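Local coordinates for protein hydrogenase maturation factor (Thermoanaerobacter tengcongensis, PDB 3VTI) that probably accepts a carbamoyl group from HypF and dehydrates it, at the expense of ATP, to a nitrile during the maturation of [NiFe]-hydrogenases, at residues E6-A11 and E15-M20; C55-D60 and L69-A74; K139-G144 and V254-R259. All blocks are in the same frame, centred on the assembly; numbering follows the deposited sequence.

Interaction 1: E6-A11 and E15-M20; sequences EVFADA and EYIRAM
A9 and I17 mark the closest approach of two short helices, 4-11 and 15-19, their CA atoms 6.8 Å apart and only three linker residues, F12, D13 and N14, between the helices. The result is a tight corner of two short helices near the N-terminus, closed by apolar packing with no hydrogen bond from one segment to the other. I17 is its centre: the CA–CB bond is directed at the first helix, and the two branches take different partners. CG1 lies beside the backbone N (chi1 -62°) and carries CD1 to within 4.0 Å of F8 CE1, while CG2 is the branch anti to that N. On F8 it is the far side of the ring that makes the contact, with CG anti to the backbone N (chi1 177°). CD1 of I17 meets the ring obliquely, and the two side chains cross at about a right angle. F12 in the linker meets the F8 ring edge-to-face. The second subunit packs on the corner, its F75 on F8 and its V105 on I17 and Y16, so this modest surface patch also forms part of the dimer contact. Within the linker, D13 forms a salt bridge with R18, and N14 OD1 accepts a hydrogen bond from I17 N at the start of helix 15-19. At that helix's other end M20 turns to positive phi, its N still bonded to I17 O at 2.9 Å. Across the corner, I17 CG2 rests 4.3 Å from A9 CA.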
ATOM      1  N   GLU C   6      15.134  -7.354   9.835  1.00 72.72           N
ATOM      2  CA  GLU C   6      16.298  -7.272  10.707  1.00 74.00           C
ATOM      3  C   GLU C   6      16.450  -5.868  11.306  1.00 74.17           C
ATOM      4  O   GLU C   6      16.781  -5.723  12.492  1.00 74.97           O
ATOM      5  CB  GLU C   6      17.567  -7.668   9.948  1.00 76.30           C
ATOM      6  CG  GLU C   6      18.773  -7.911  10.858  1.00 79.80           C
ATOM      7  CD  GLU C   6      20.094  -7.961  10.112  1.00 84.26           C
ATOM      8  OE1 GLU C   6      20.093  -8.311   8.911  1.00 85.33           O
ATOM      9  OE2 GLU C   6      21.138  -7.660  10.734  1.00 86.85           O
ATOM     10  N   VAL C   7      16.220  -4.845  10.480  1.00 73.20           N
ATOM     11  CA  VAL C   7      16.218  -3.444  10.925  1.00 72.95           C
ATOM     12  C   VAL C   7      15.090  -3.224  11.943  1.00 70.69           C
ATOM     13  O   VAL C   7      15.282  -2.564  12.964  1.00 71.30           O
ATOM     14  CB  VAL C   7      16.058  -2.463   9.726  1.00 73.44           C
ATOM     15  CG1 VAL C   7      16.103  -1.019  10.194  1.00 74.63           C
ATOM     16  CG2 VAL C   7      17.132  -2.710   8.670  1.00 74.93           C
ATOM     17  N   PHE C   8      13.923  -3.797  11.646  1.00 67.68           N
ATOM     18  CA  PHE C   8      12.767  -3.788  12.544  1.00 65.48           C
ATOM     19  C   PHE C   8      13.132  -4.387  13.905  1.00 65.54           C
ATOM     20  O   PHE C   8      12.884  -3.776  14.946  1.00 66.11           O
ATOM     21  CB  PHE C   8      11.598  -4.554  11.895  1.00 63.10           C
ATOM     22  CG  PHE C   8      10.368  -4.681  12.764  1.00 61.06           C
ATOM     23  CD1 PHE C   8      10.284  -5.660  13.753  1.00 60.28           C
ATOM     24  CD2 PHE C   8       9.275  -3.849  12.563  1.00 59.63           C
ATOM     25  CE1 PHE C   8       9.139  -5.782  14.541  1.00 59.17           C
ATOM     26  CE2 PHE C   8       8.132  -3.967  13.340  1.00 57.23           C
ATOM     27  CZ  PHE C   8       8.063  -4.932  14.331  1.00 57.61           C
ATOM     28  N   ALA C   9      13.738  -5.573  13.887  1.00 65.07           N
ATOM     29  CA  ALA C   9      14.037  -6.305  15.120  1.00 65.00           C
ATOM     30  C   ALA C   9      15.093  -5.626  15.999  1.00 66.83           C
ATOM     31  O   ALA C   9      15.093  -5.801  17.216  1.00 67.50           O
ATOM     32  CB  ALA C   9      14.436  -7.751  14.802  1.00 64.85           C
ATOM     33  N   ASP C  10      15.983  -4.858  15.385  0.60 67.69           N
ATOM     34  CA  ASP C  10      17.007  -4.142  16.129  0.60 69.73           C
ATOM     35  C   ASP C  10      16.429  -2.946  16.891  0.60 69.32           C
ATOM     36  O   ASP C  10      16.737  -2.740  18.065  0.60 70.46           O
ATOM     37  CB  ASP C  10      18.135  -3.706  15.187  1.00 71.80           C
ATOM     38  CG  ASP C  10      18.989  -2.584  15.762  1.00 75.67           C
ATOM     39  OD1 ASP C  10      19.188  -1.575  15.052  1.00 78.16           O
ATOM     40  OD2 ASP C  10      19.466  -2.695  16.916  1.00 77.92           O
ATOM     41  N   ALA C  11      15.581  -2.170  16.223  1.00 67.62           N
ATOM     42  CA  ALA C  11      15.093  -0.908  16.781  1.00 67.70           C
ATOM     43  C   ALA C  11      13.951  -1.069  17.777  1.00 66.03           C
ATOM     44  O   ALA C  11      13.878  -0.336  18.770  1.00 67.24           O
ATOM     45  CB  ALA C  11      14.699   0.031  15.683  1.00 67.19           C
ATOM     46  N   GLU C  15      11.297  -7.986  24.803  1.00 62.49           N
ATOM     47  CA  GLU C  15      10.868  -9.363  25.093  1.00 62.08           C
ATOM     48  C   GLU C  15       9.845  -9.861  24.081  1.00 59.36           C
ATOM     49  O   GLU C  15       9.972 -10.973  23.570  1.00 58.66           O
ATOM     50  CB  GLU C  15      10.264  -9.481  26.501  1.00 63.34           C
ATOM     51  CG  GLU C  15      10.784  -8.487  27.556  1.00 66.98           C
ATOM     52  CD  GLU C  15      10.182  -7.078  27.407  1.00 67.59           C
ATOM     53  OE1 GLU C  15      10.747  -6.262  26.658  1.00 66.33           O
ATOM     54  OE2 GLU C  15       9.151  -6.785  28.051  1.00 69.15           O
ATOM     55  N   TYR C  16       8.840  -9.026  23.802  1.00 57.98           N
ATOM     56  CA  TYR C  16       7.731  -9.366  22.898  1.00 55.80           C
ATOM     57  C   TYR C  16       8.218  -9.637  21.473  1.00 54.64           C
ATOM     58  O   TYR C  16       7.835 -10.634  20.849  1.00 53.32           O
ATOM     59  CB  TYR C  16       6.647  -8.262  22.908  1.00 55.06           C
ATOM     60  CG  TYR C  16       6.098  -7.940  24.292  1.00 57.30           C
ATOM     61  CD1 TYR C  16       5.040  -8.681  24.845  1.00 56.61           C
ATOM     62  CD2 TYR C  16       6.649  -6.904  25.058  1.00 59.52           C
ATOM     63  CE1 TYR C  16       4.540  -8.390  26.114  1.00 57.59           C
ATOM     64  CE2 TYR C  16       6.158  -6.609  26.332  1.00 60.75           C
ATOM     65  CZ  TYR C  16       5.106  -7.353  26.855  1.00 60.76           C
ATOM     66  OH  TYR C  16       4.633  -7.054  28.121  1.00 62.92           O
ATOM     67  N   ILE C  17       9.077  -8.750  20.977  1.00 55.25           N
ATOM     68  CA  ILE C  17       9.614  -8.851  19.628  1.00 54.69           C
ATOM     69  C   ILE C  17      10.563 -10.044  19.473  1.00 55.42           C
ATOM     70  O   ILE C  17      10.385 -10.852  18.560  1.00 54.39           O
ATOM     71  CB  ILE C  17      10.289  -7.513  19.187  1.00 55.66           C
ATOM     72  CG1 ILE C  17       9.258  -6.371  19.159  1.00 55.04           C
ATOM     73  CG2 ILE C  17      11.000  -7.656  17.837  1.00 55.07           C
ATOM     74  CD1 ILE C  17       8.038  -6.606  18.265  1.00 53.19           C
ATOM     75  N   ARG C  18      11.555 -10.147  20.365  1.00 57.39           N
ATOM     76  CA  ARG C  18      12.514 -11.266  20.374  1.00 58.62           C
ATOM     77  C   ARG C  18      11.838 -12.638  20.290  1.00 57.79           C
ATOM     78  O   ARG C  18      12.406 -13.586  19.721  1.00 58.15           O
ATOM     79  CB  ARG C  18      13.387 -11.232  21.636  1.00 60.92           C
ATOM     80  CG  ARG C  18      14.554 -10.275  21.577  1.00 62.44           C
ATOM     81  CD  ARG C  18      15.411 -10.377  22.817  1.00 63.91           C
ATOM     82  NE  ARG C  18      16.493  -9.400  22.773  1.00 65.89           N
ATOM     83  CZ  ARG C  18      17.533  -9.379  23.600  1.00 67.71           C
ATOM     84  NH1 ARG C  18      17.655 -10.290  24.562  1.00 68.20           N
ATOM     85  NH2 ARG C  18      18.456  -8.438  23.460  1.00 68.69           N
ATOM     86  N   ALA C  19      10.642 -12.734  20.876  1.00 56.73           N
ATOM     87  CA  ALA C  19       9.879 -13.975  20.929  1.00 55.79           C
ATOM     88  C   ALA C  19       9.436 -14.430  19.539  1.00 54.28           C
ATOM     89  O   ALA C  19       9.422 -15.630  19.270  1.00 54.13           O
ATOM     90  CB  ALA C  19       8.683 -13.824  21.856  1.00 55.20           C
ATOM     91  N   MET C  20       9.105 -13.472  18.664  1.00 53.11           N
ATOM     92  CA  MET C  20       8.673 -13.755  17.286  1.00 51.64           C
ATOM     93  C   MET C  20       7.393 -14.599  17.232  1.00 49.96           C
ATOM     94  O   MET C  20       7.296 -15.579  16.473  1.00 48.78           O
ATOM     95  CB  MET C  20       9.798 -14.422  16.493  1.00 52.82           C
ATOM     96  CG  MET C  20      10.854 -13.474  15.972  1.00 55.99           C
ATOM     97  SD  MET C  20      12.204 -14.388  15.210  1.00 60.28           S
ATOM     98  CE  MET C  20      13.334 -14.533  16.578  1.00 61.50           C
TER

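Interaction 2: C55-D60 and L69-A74; sequences CGTVND and LFLTAA. With MG (magnesium ion), chain K.
L71, on strand 69-74, plugs against T57 and V58 on helix 55-60 and makes all the side-chain contact between the two segments. Just before it, L69 and F70 both face I127 of the antiparallel neighbour, a classic beta bulge, and L69 CB lies over one face of the F70 ring, toward its rim. At L71 the CA–CB bond aims at the helix and the isobutyl fork divides its contacts: CD1 meets V58 CG2 at 4.1 Å, whereas CG and CD2 both touch T57 CG2, CG at 4.0 Å. L71 runs antiparallel to the T57 side chain but crosses that of V58 at about a right angle. In T57, with OG1 beside the backbone N (chi1 -70°), CG2 falls anti to that N and turns its methyl to L71; OG1 is hydrogen-bonded to T124 OG1. T72 follows with a weak hydrogen bond from S125 N to its OG1, and A73 packs on I104 and M93. One turn along from the apolar patch, D60 gives OD1 alone to the magnesium ion, at 2.0 Å, beside a water at 2.4 Å; D22 and D199 complete the protein ligands. Strand 66-78 lies between 120-130 and 103-112 in the mixed sheet of the PurM-like N-terminal domain, with helix 49-60 packed on it, T57 reaching strand 30-37 and V58 touching A100 of helix 83-100.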
ATOM      1  N   CYS C  55      -9.770 -12.680   8.161  1.00 38.65           N
ATOM      2  CA  CYS C  55      -9.401 -14.029   8.534  1.00 38.43           C
ATOM      3  C   CYS C  55      -7.978 -14.145   9.054  1.00 37.88           C
ATOM      4  O   CYS C  55      -7.734 -14.762  10.102  1.00 37.51           O
ATOM      5  CB  CYS C  55      -9.641 -14.977   7.361  1.00 38.88           C
ATOM      6  SG  CYS C  55     -11.419 -15.224   7.050  1.00 40.52           S
ATOM      7  N   GLY C  56      -7.047 -13.528   8.334  1.00 37.40           N
ATOM      8  CA  GLY C  56      -5.638 -13.590   8.702  1.00 36.58           C
ATOM      9  C   GLY C  56      -5.357 -13.074  10.095  1.00 36.05           C
ATOM     10  O   GLY C  56      -4.571 -13.649  10.837  1.00 35.87           O
ATOM     11  N   THR C  57      -6.003 -11.974  10.445  1.00 36.42           N
ATOM     12  CA  THR C  57      -5.831 -11.372  11.755  1.00 36.69           C
ATOM     13  C   THR C  57      -6.647 -12.083  12.831  1.00 37.25           C
ATOM     14  O   THR C  57      -6.218 -12.165  13.985  1.00 37.69           O
ATOM     15  CB  THR C  57      -6.162  -9.892  11.703  1.00 37.13           C
ATOM     16  OG1 THR C  57      -5.140  -9.226  10.950  1.00 36.87           O
ATOM     17  CG2 THR C  57      -6.237  -9.300  13.101  1.00 37.40           C
ATOM     18  N   VAL C  58      -7.811 -12.608  12.456  1.00 37.33           N
ATOM     19  CA  VAL C  58      -8.588 -13.435  13.365  1.00 37.78           C
ATOM     20  C   VAL C  58      -7.746 -14.659  13.721  1.00 37.87           C
ATOM     21  O   VAL C  58      -7.634 -15.040  14.886  1.00 38.33           O
ATOM     22  CB  VAL C  58      -9.953 -13.840  12.735  1.00 38.68           C
ATOM     23  CG1 VAL C  58     -10.583 -15.050  13.468  1.00 38.31           C
ATOM     24  CG2 VAL C  58     -10.914 -12.638  12.700  1.00 37.03           C
ATOM     25  N   ASN C  59      -7.116 -15.244  12.707  1.00 37.67           N
ATOM     26  CA  ASN C  59      -6.267 -16.404  12.893  1.00 37.76           C
ATOM     27  C   ASN C  59      -5.063 -16.104  13.781  1.00 38.38           C
ATOM     28  O   ASN C  59      -4.837 -16.798  14.788  1.00 38.72           O
ATOM     29  CB  ASN C  59      -5.864 -16.993  11.543  1.00 37.21           C
ATOM     30  CG  ASN C  59      -7.070 -17.545  10.769  1.00 38.22           C
ATOM     31  OD1 ASN C  59      -8.132 -17.819  11.357  1.00 37.48           O
ATOM     32  ND2 ASN C  59      -6.913 -17.710   9.453  1.00 36.54           N
ATOM     33  N   ASP C  60      -4.321 -15.050  13.425  1.00 38.63           N
ATOM     34  CA  ASP C  60      -3.138 -14.641  14.172  1.00 39.24           C
ATOM     35  C   ASP C  60      -3.492 -14.367  15.638  1.00 39.91           C
ATOM     36  O   ASP C  60      -2.714 -14.687  16.529  1.00 40.70           O
ATOM     37  CB  ASP C  60      -2.487 -13.402  13.537  1.00 39.56           C
ATOM     38  CG  ASP C  60      -1.614 -13.733  12.320  1.00 40.68           C
ATOM     39  OD1 ASP C  60      -0.755 -14.639  12.391  1.00 40.09           O
ATOM     40  OD2 ASP C  60      -1.755 -13.036  11.284  1.00 45.45           O
ATOM     41  N   LEU C  69     -11.713 -11.194  19.516  1.00 43.00           N
ATOM     42  CA  LEU C  69     -12.943 -10.440  19.777  1.00 44.01           C
ATOM     43  C   LEU C  69     -13.058  -9.149  18.968  1.00 43.83           C
ATOM     44  O   LEU C  69     -14.117  -8.857  18.407  1.00 44.49           O
ATOM     45  CB  LEU C  69     -13.072 -10.101  21.269  1.00 45.22           C
ATOM     46  CG  LEU C  69     -13.312 -11.181  22.327  1.00 45.93           C
ATOM     47  CD1 LEU C  69     -13.056 -10.605  23.720  1.00 46.58           C
ATOM     48  CD2 LEU C  69     -14.728 -11.773  22.242  1.00 46.82           C
ATOM     49  N   PHE C  70     -11.977  -8.376  18.926  1.00 43.24           N
ATOM     50  CA  PHE C  70     -12.014  -7.036  18.354  1.00 43.44           C
ATOM     51  C   PHE C  70     -10.929  -6.836  17.330  1.00 42.62           C
ATOM     52  O   PHE C  70      -9.812  -7.350  17.479  1.00 42.11           O
ATOM     53  CB  PHE C  70     -11.915  -5.976  19.447  1.00 44.37           C
ATOM     54  CG  PHE C  70     -12.924  -6.154  20.549  1.00 46.92           C
ATOM     55  CD1 PHE C  70     -14.293  -6.027  20.291  1.00 48.16           C
ATOM     56  CD2 PHE C  70     -12.514  -6.469  21.843  1.00 47.38           C
ATOM     57  CE1 PHE C  70     -15.235  -6.200  21.315  1.00 50.06           C
ATOM     58  CE2 PHE C  70     -13.447  -6.636  22.870  1.00 48.89           C
ATOM     59  CZ  PHE C  70     -14.807  -6.504  22.606  1.00 49.39           C
ATOM     60  N   LEU C  71     -11.279  -6.092  16.280  1.00 42.67           N
ATOM     61  CA  LEU C  71     -10.383  -5.830  15.169  1.00 41.72           C
ATOM     62  C   LEU C  71     -10.379  -4.363  14.765  1.00 42.63           C
ATOM     63  O   LEU C  71     -11.378  -3.655  14.909  1.00 43.81           O
ATOM     64  CB  LEU C  71     -10.767  -6.686  13.961  1.00 41.08           C
ATOM     65  CG  LEU C  71      -9.994  -7.983  13.708  1.00 39.61           C
ATOM     66  CD1 LEU C  71     -10.422  -9.076  14.673  1.00 38.60           C
ATOM     67  CD2 LEU C  71     -10.167  -8.431  12.263  1.00 38.22           C
ATOM     68  N   THR C  72      -9.242  -3.910  14.259  1.00 41.98           N
ATOM     69  CA  THR C  72      -9.180  -2.605  13.644  1.00 42.85           C
ATOM     70  C   THR C  72      -9.005  -2.810  12.154  1.00 42.06           C
ATOM     71  O   THR C  72      -8.452  -3.823  11.735  1.00 41.64           O
ATOM     72  CB  THR C  72      -8.019  -1.793  14.186  1.00 43.19           C
ATOM     73  OG1 THR C  72      -6.829  -2.569  14.089  1.00 43.17           O
ATOM     74  CG2 THR C  72      -8.260  -1.417  15.660  1.00 44.72           C
ATOM     75  N   ALA C  73      -9.499  -1.870  11.355  1.00 42.34           N
ATOM     76  CA  ALA C  73      -9.372  -1.966   9.905  1.00 41.85           C
ATOM     77  C   ALA C  73      -8.880  -0.652   9.312  1.00 42.56           C
ATOM     78  O   ALA C  73      -9.554   0.370   9.405  1.00 43.28           O
ATOM     79  CB  ALA C  73     -10.689  -2.394   9.267  1.00 42.10           C
ATOM     80  N   ALA C  74      -7.691  -0.694   8.721  1.00 42.04           N
ATOM     81  CA  ALA C  74      -7.128   0.467   8.069  1.00 43.35           C
ATOM     82  C   ALA C  74      -7.052   0.247   6.557  1.00 43.73           C
ATOM     83  O   ALA C  74      -6.555  -0.782   6.096  1.00 42.68           O
ATOM     84  CB  ALA C  74      -5.771   0.792   8.642  1.00 43.35           C
TER
HETATM   85 MG    MG K 401       0.572 -15.987  11.610  1.00 28.56          MG
HETATM   86  O   HOH W   1       2.360 -14.530  12.259  1.00 27.32           O

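Interaction 3: K139-G144 and V254-R259; sequences KNAKPG and VVVVER
V256 holds CG1 anti to its backbone N (chi1 -172°), which sends that methyl to A141 CB, 4.2 Å away. R259 likewise carries CG opposite its own N (chi1 -151°), and its chain runs out beside G144 before bending at chi3. The carbonyl oxygen of G144 lies alongside the aliphatic stem: CG and CD of R259 are each 3.4 Å from G144 O, and NE is 3.5 Å from the same atom. That oxygen sits at the edge of the guanidinium, near its plane, while NH2 on the group forms a salt bridge with E283 OE2. The two backbones run side by side, 28° apart over 141-144 and 256-259, as the loop leads into strand 146-149, the antiparallel neighbour of strand 254-257 in the C-terminal domain of this AIR synthase-related fold. G144 has positive phi, and its backbone is bonded to V284 of strand 279-285. I212 of helix 204-216 packs on both A141 and V256, and S216 OG is hydrogen-bonded to A141 N.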
ATOM      1  N   LYS C 139       7.849 -21.344  21.154  1.00 53.54           N
ATOM      2  CA  LYS C 139       8.936 -21.847  22.005  0.60 56.38           C
ATOM      3  C   LYS C 139       8.610 -23.146  22.753  1.00 57.18           C
ATOM      4  O   LYS C 139       9.464 -23.686  23.452  1.00 59.29           O
ATOM      5  CB  LYS C 139       9.343 -20.773  23.018  1.00 57.70           C
ATOM      6  CG  LYS C 139      10.342 -19.764  22.472  1.00 60.39           C
ATOM      7  CD  LYS C 139      10.355 -18.471  23.283  1.00 64.49           C
ATOM      8  CE  LYS C 139       9.183 -17.566  22.881  1.00 64.36           C
ATOM      9  NZ  LYS C 139       8.985 -16.463  23.868  1.00 67.01           N
ATOM     10  N   ASN C 140       7.383 -23.645  22.595  1.00 56.01           N
ATOM     11  CA  ASN C 140       6.844 -24.693  23.474  1.00 57.11           C
ATOM     12  C   ASN C 140       7.002 -26.137  22.998  1.00 57.53           C
ATOM     13  O   ASN C 140       6.596 -27.055  23.697  1.00 58.89           O
ATOM     14  CB  ASN C 140       5.362 -24.425  23.798  1.00 56.24           C
ATOM     15  CG  ASN C 140       5.172 -23.347  24.866  1.00 56.73           C
ATOM     16  OD1 ASN C 140       6.139 -22.806  25.408  1.00 58.58           O
ATOM     17  ND2 ASN C 140       3.915 -23.036  25.174  1.00 54.77           N
ATOM     18  N   ALA C 141       7.580 -26.345  21.821  1.00 56.69           N
ATOM     19  CA  ALA C 141       7.773 -27.699  21.326  1.00 57.39           C
ATOM     20  C   ALA C 141       8.922 -28.421  22.057  1.00 59.87           C
ATOM     21  O   ALA C 141      10.026 -27.883  22.185  1.00 60.58           O
ATOM     22  CB  ALA C 141       7.989 -27.690  19.823  1.00 56.02           C
ATOM     23  N   LYS C 142       8.626 -29.626  22.551  1.00 61.10           N
ATOM     24  CA  LYS C 142       9.613 -30.534  23.154  1.00 63.82           C
ATOM     25  C   LYS C 142       9.725 -31.812  22.311  1.00 63.91           C
ATOM     26  O   LYS C 142       8.751 -32.208  21.672  1.00 62.58           O
ATOM     27  CB  LYS C 142       9.214 -30.930  24.591  1.00 65.77           C
ATOM     28  CG  LYS C 142       8.884 -29.797  25.564  1.00 67.18           C
ATOM     29  CD  LYS C 142      10.096 -28.954  25.946  1.00 71.40           C
ATOM     30  CE  LYS C 142       9.714 -27.871  26.958  1.00 72.83           C
ATOM     31  NZ  LYS C 142      10.566 -26.640  26.859  1.00 73.35           N
ATOM     32  N   PRO C 143      10.908 -32.467  22.303  1.00 65.80           N
ATOM     33  CA  PRO C 143      11.042 -33.745  21.590  1.00 66.36           C
ATOM     34  C   PRO C 143      10.034 -34.787  22.082  1.00 66.92           C
ATOM     35  O   PRO C 143       9.871 -34.972  23.291  1.00 68.22           O
ATOM     36  CB  PRO C 143      12.466 -34.187  21.930  1.00 69.04           C
ATOM     37  CG  PRO C 143      13.186 -32.933  22.240  1.00 69.04           C
ATOM     38  CD  PRO C 143      12.184 -32.054  22.918  1.00 67.61           C
ATOM     39  N   GLY C 144       9.358 -35.449  21.149  1.00 65.88           N
ATOM     40  CA  GLY C 144       8.294 -36.388  21.490  1.00 66.26           C
ATOM     41  C   GLY C 144       6.908 -35.879  21.129  1.00 63.95           C
ATOM     42  O   GLY C 144       5.957 -36.659  21.052  1.00 64.49           O
ATOM     43  N   VAL C 254      -0.948 -25.237  11.651  1.00 37.98           N
ATOM     44  CA  VAL C 254      -0.011 -26.262  12.099  1.00 39.02           C
ATOM     45  C   VAL C 254      -0.095 -26.362  13.611  1.00 39.66           C
ATOM     46  O   VAL C 254       0.004 -25.358  14.322  1.00 39.70           O
ATOM     47  CB  VAL C 254       1.435 -25.907  11.707  1.00 39.25           C
ATOM     48  CG1 VAL C 254       2.452 -26.869  12.362  1.00 39.48           C
ATOM     49  CG2 VAL C 254       1.583 -25.901  10.190  1.00 39.34           C
ATOM     50  N   VAL C 255      -0.261 -27.579  14.103  1.00 40.72           N
ATOM     51  CA  VAL C 255      -0.433 -27.809  15.529  1.00 41.65           C
ATOM     52  C   VAL C 255       0.610 -28.750  16.087  1.00 43.04           C
ATOM     53  O   VAL C 255       0.839 -29.815  15.552  1.00 43.46           O
ATOM     54  CB  VAL C 255      -1.786 -28.465  15.826  1.00 42.31           C
ATOM     55  CG1 VAL C 255      -2.129 -28.350  17.298  1.00 43.35           C
ATOM     56  CG2 VAL C 255      -2.881 -27.876  14.958  1.00 40.97           C
ATOM     57  N   VAL C 256       1.220 -28.353  17.187  1.00 44.16           N
ATOM     58  CA  VAL C 256       2.090 -29.244  17.943  1.00 46.58           C
ATOM     59  C   VAL C 256       1.395 -29.604  19.262  1.00 48.19           C
ATOM     60  O   VAL C 256       0.876 -28.722  19.941  1.00 47.85           O
ATOM     61  CB  VAL C 256       3.480 -28.604  18.189  1.00 46.74           C
ATOM     62  CG1 VAL C 256       4.431 -29.595  18.796  1.00 47.91           C
ATOM     63  CG2 VAL C 256       4.061 -28.090  16.880  1.00 45.97           C
ATOM     64  N   VAL C 257       1.377 -30.894  19.606  1.00 50.56           N
ATOM     65  CA  VAL C 257       0.684 -31.390  20.810  1.00 52.92           C
ATOM     66  C   VAL C 257       1.503 -32.408  21.594  1.00 55.70           C
ATOM     67  O   VAL C 257       2.454 -32.986  21.072  1.00 56.62           O
ATOM     68  CB  VAL C 257      -0.681 -32.074  20.482  1.00 52.79           C
ATOM     69  CG1 VAL C 257      -1.632 -31.108  19.842  1.00 51.68           C
ATOM     70  CG2 VAL C 257      -0.484 -33.278  19.578  1.00 53.59           C
ATOM     71  N   GLU C 258       1.112 -32.637  22.845  1.00 57.71           N
ATOM     72  CA  GLU C 258       1.648 -33.750  23.615  1.00 60.66           C
ATOM     73  C   GLU C 258       1.299 -35.077  22.954  1.00 61.55           C
ATOM     74  O   GLU C 258       0.199 -35.258  22.420  1.00 60.77           O
ATOM     75  CB  GLU C 258       1.137 -33.737  25.058  1.00 62.37           C
ATOM     76  CG  GLU C 258       1.845 -32.736  25.953  1.00 63.41           C
ATOM     77  CD  GLU C 258       2.032 -33.246  27.370  1.00 66.47           C
ATOM     78  OE1 GLU C 258       2.651 -34.318  27.530  1.00 69.01           O
ATOM     79  OE2 GLU C 258       1.572 -32.570  28.320  1.00 67.11           O
ATOM     80  N   ARG C 259       2.254 -35.999  23.012  1.00 63.46           N
ATOM     81  CA  ARG C 259       2.157 -37.293  22.362  1.00 64.72           C
ATOM     82  C   ARG C 259       0.820 -38.011  22.610  1.00 65.23           C
ATOM     83  O   ARG C 259       0.204 -38.515  21.666  1.00 64.54           O
ATOM     84  CB  ARG C 259       3.324 -38.172  22.819  1.00 67.58           C
ATOM     85  CG  ARG C 259       3.754 -39.205  21.804  1.00 70.20           C
ATOM     86  CD  ARG C 259       5.115 -39.793  22.141  1.00 74.70           C
ATOM     87  NE  ARG C 259       5.855 -40.153  20.926  1.00 75.95           N
ATOM     88  CZ  ARG C 259       5.763 -41.329  20.310  1.00 77.96           C
ATOM     89  NH1 ARG C 259       4.957 -42.268  20.781  1.00 79.54           N
ATOM     90  NH2 ARG C 259       6.479 -41.570  19.217  1.00 78.63           N
TER

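In the fold
Interaction 2 is the buried one, a helix packed on a strand inside the N-terminal domain; interaction 1 is a surface corner of two small helices, and interaction 3 is partly buried, laying a loop against strand 254-257, which has neighbours on both sides in the C-terminal sheet, and the residues just after it. Interactions 1 and 2 rest on hydrocarbon contacts and both meet the second subunit, whereas 3 adds an arginine stem against a backbone carbonyl and touches no other chain. Only interaction 2 contains a magnesium ligand. Interactions 1 and 3 meet where A19 touches K139, and helix 204-216 lies against both; interaction 2 touches neither, its nearest atoms about 9 Å from interaction 1 and about 10 Å from interaction 3.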